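Local coordinates for protein CalS11 (Micromonospora echinospora, PDB 3TOS) that probably methylates a hydroxyl group during calicheamicin biosynthesis, and binds S-adenosyl-L-homocysteine, the spent form of the usual methyl donor, at residues B[78-83]-B[131-136]. Residues are numbered along the deposited sequence; the frame is centred on the assembly and turned at random.
With SAH (S-adenosyl-L-homocysteine), chain O.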
loop_
_atom_site.group_PDB
_atom_site.type_symbol
_atom_site.label_atom_id
_atom_site.label_comp_id
_atom_site.label_asym_id
_atom_site.label_seq_id
_atom_site.Cartn_x
_atom_site.Cartn_y
_atom_site.Cartn_z
ATOM N N VAL B 78 -5.972 34.551 20.975
ATOM C CA VAL B 78 -7.299 34.399 20.359
ATOM C C VAL B 78 -7.659 35.628 19.549
ATOM O O VAL B 78 -8.270 35.490 18.498
ATOM C CB VAL B 78 -8.328 34.237 21.513
ATOM C CG1 VAL B 78 -9.785 34.228 21.028
ATOM C CG2 VAL B 78 -8.032 32.874 22.228
ATOM N N ARG B 79 -7.325 36.822 20.024
ATOM C CA ARG B 79 -7.759 38.085 19.377
ATOM C C ARG B 79 -9.276 38.146 19.195
ATOM O O ARG B 79 -9.986 38.061 20.214
ATOM C CB ARG B 79 -7.001 38.383 18.060
ATOM C CG ARG B 79 -6.985 39.909 17.700
ATOM C CD ARG B 79 -6.370 40.062 16.333
ATOM N NE ARG B 79 -6.403 41.447 15.894
ATOM C CZ ARG B 79 -5.919 41.896 14.724
ATOM N NH1 ARG B 79 -5.432 41.069 13.822
ATOM N NH2 ARG B 79 -6.013 43.200 14.394
ATOM N N PHE B 80 -9.800 38.293 17.973
ATOM C CA PHE B 80 -11.273 38.351 17.812
ATOM C C PHE B 80 -11.908 36.936 17.778
ATOM O O PHE B 80 -13.143 36.807 17.779
ATOM C CB PHE B 80 -11.684 39.116 16.528
ATOM C CG PHE B 80 -11.260 40.550 16.538
ATOM C CD1 PHE B 80 -11.972 41.450 17.328
ATOM C CD2 PHE B 80 -10.213 41.016 15.759
ATOM C CE1 PHE B 80 -11.676 42.786 17.360
ATOM C CE2 PHE B 80 -9.863 42.416 15.774
ATOM C CZ PHE B 80 -10.594 43.290 16.627
ATOM N N GLY B 81 -11.085 35.881 17.698
ATOM C CA GLY B 81 -11.648 34.539 17.793
ATOM C C GLY B 81 -11.753 33.804 16.477
ATOM O O GLY B 81 -12.421 32.775 16.428
ATOM N N ARG B 82 -11.060 34.244 15.427
ATOM C CA ARG B 82 -11.126 33.550 14.135
ATOM C C ARG B 82 -11.036 32.033 14.239
ATOM O O ARG B 82 -11.848 31.289 13.670
ATOM C CB ARG B 82 -9.942 34.013 13.275
ATOM C CG ARG B 82 -9.910 33.258 11.919
ATOM C CD ARG B 82 -8.833 33.775 10.931
ATOM N NE ARG B 82 -7.494 33.750 11.539
ATOM C CZ ARG B 82 -6.345 33.909 10.875
ATOM N NH1 ARG B 82 -6.343 34.050 9.547
ATOM N NH2 ARG B 82 -5.177 33.832 11.542
ATOM N N HIS B 83 -9.987 31.563 14.911
ATOM C CA HIS B 83 -9.777 30.122 14.995
ATOM C C HIS B 83 -10.791 29.421 15.901
ATOM O O HIS B 83 -11.133 28.271 15.649
ATOM C CB HIS B 83 -8.356 29.815 15.479
ATOM C CG HIS B 83 -7.304 30.175 14.479
ATOM N ND1 HIS B 83 -6.022 30.454 14.857
ATOM C CD2 HIS B 83 -7.334 30.253 13.117
ATOM C CE1 HIS B 83 -5.295 30.722 13.768
ATOM N NE2 HIS B 83 -6.070 30.590 12.703
ATOM N N ALA B 131 -4.975 44.449 20.959
ATOM C CA ALA B 131 -6.093 44.659 21.882
ATOM C C ALA B 131 -7.432 44.557 21.120
ATOM O O ALA B 131 -7.547 45.044 19.985
ATOM C CB ALA B 131 -6.030 46.006 22.519
ATOM N N VAL B 132 -8.441 43.949 21.753
ATOM C CA VAL B 132 -9.763 43.989 21.222
ATOM C C VAL B 132 -10.615 44.818 22.206
ATOM O O VAL B 132 -10.193 45.102 23.316
ATOM C CB VAL B 132 -10.319 42.554 21.002
ATOM C CG1 VAL B 132 -9.396 41.800 20.003
ATOM C CG2 VAL B 132 -10.385 41.784 22.297
ATOM N N PRO B 133 -11.816 45.234 21.781
ATOM C CA PRO B 133 -12.528 46.219 22.585
ATOM C C PRO B 133 -12.909 45.747 23.963
ATOM O O PRO B 133 -13.113 44.519 24.176
ATOM C CB PRO B 133 -13.819 46.410 21.782
ATOM C CG PRO B 133 -13.451 46.156 20.374
ATOM C CD PRO B 133 -12.426 45.039 20.439
ATOM N N GLY B 134 -13.046 46.693 24.897
ATOM C CA GLY B 134 -13.718 46.382 26.156
ATOM C C GLY B 134 -15.039 45.655 26.005
ATOM O O GLY B 134 -15.879 46.056 25.189
ATOM N N GLY B 135 -15.184 44.543 26.746
ATOM C CA GLY B 135 -16.382 43.759 26.673
ATOM C C GLY B 135 -16.345 42.713 25.575
ATOM O O GLY B 135 -17.304 41.999 25.428
ATOM N N TYR B 136 -15.265 42.652 24.797
ATOM C CA TYR B 136 -15.237 41.695 23.730
ATOM C C TYR B 136 -15.427 40.169 24.133
ATOM O O TYR B 136 -16.106 39.444 23.425
ATOM C CB TYR B 136 -13.967 41.904 22.834
ATOM C CG TYR B 136 -14.113 41.115 21.549
ATOM C CD1 TYR B 136 -14.878 41.626 20.489
ATOM C CD2 TYR B 136 -13.604 39.812 21.435
ATOM C CE1 TYR B 136 -15.059 40.897 19.308
ATOM C CE2 TYR B 136 -13.842 39.054 20.280
ATOM C CZ TYR B 136 -14.558 39.609 19.211
ATOM O OH TYR B 136 -14.761 38.889 18.074
HETATM N N SAH O . -5.370 33.615 16.713
HETATM C CA SAH O . -5.766 35.008 16.330
HETATM C CB SAH O . -4.599 35.981 16.327
HETATM C CG SAH O . -4.009 36.188 17.738
HETATM S SD SAH O . -3.019 37.668 17.760
HETATM C C SAH O . -6.346 34.917 14.919
HETATM O O SAH O . -6.806 35.954 14.350
HETATM O OXT SAH O . -6.485 33.825 14.354
HETATM C "C5'" SAH O . -1.934 37.408 19.173
HETATM C "C4'" SAH O . -2.681 37.328 20.547
HETATM O "O4'" SAH O . -1.766 36.835 21.536
HETATM C "C3'" SAH O . -3.086 38.741 20.994
HETATM O "O3'" SAH O . -4.528 38.839 21.097
HETATM C "C2'" SAH O . -2.356 38.897 22.317
HETATM O "O2'" SAH O . -3.072 39.640 23.326
HETATM C "C1'" SAH O . -2.140 37.427 22.746
HETATM N N9 SAH O . -1.019 37.284 23.707
HETATM C C8 SAH O . 0.301 37.535 23.497
HETATM N N7 SAH O . 0.926 37.329 24.685
HETATM C C5 SAH O . 0.030 36.973 25.628
HETATM C C6 SAH O . 0.102 36.627 27.052
HETATM N N6 SAH O . 1.282 36.703 27.711
HETATM N N1 SAH O . -1.065 36.283 27.651
HETATM C C2 SAH O . -2.250 36.232 26.971
HETATM N N3 SAH O . -2.404 36.603 25.680
HETATM C C4 SAH O . -1.253 36.914 24.985
HETATM O O HOH W 1 -6.878 43.798 17.337
#
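R79 meets V132 where the two backbones come closest, its CG lying 3.8 Å from CG1 of the valine. With CG anti to the backbone N (chi1 -156°) and the chain extended from there to NE, the arginine carries its guanidinium onward to a water that takes the N-H of NE at 2.8 Å and donates to O of A131. On its other flank, CB of R79 touches the aliphatic part of S-adenosyl-L-homocysteine, so one side chain separates ligand from loop. The type II' turn 78-81 lies in the loop that follows strand 72-76, where Rossmann-like class I methyltransferases bind their cofactor, and it illustrates how a cofactor turn can be buttressed from behind: the loop 131-136, which leads into helix 136-148, packs against it. F80 sits wedged among three residues: V132 CG1 stands over one face of its ring, 3.8 Å from the centroid in a CH-pi contact, P133 CD approaches CE1, and the ring's edge is directed at the face of Y136 in a T-shaped pair with planes at 80°. The same tyrosine reaches back to the main chain, its OH donating to O of F80 at 2.7 Å, in the carbonyl plane and on a lone pair. A phenylalanine in place of Y136 would probably leave the F80 carbonyl without its hydroxyl donor and the loop without this hold on the turn. G81 sits at the N-cap position of helix 82-94, whose first residue, R82, grips OXT of the ligand edge-on through NE (3.0 Å) and NH2 (3.1 Å). H83 lays its ring face against the same oxygen, while E75 and D55 hold both of its nitrogens.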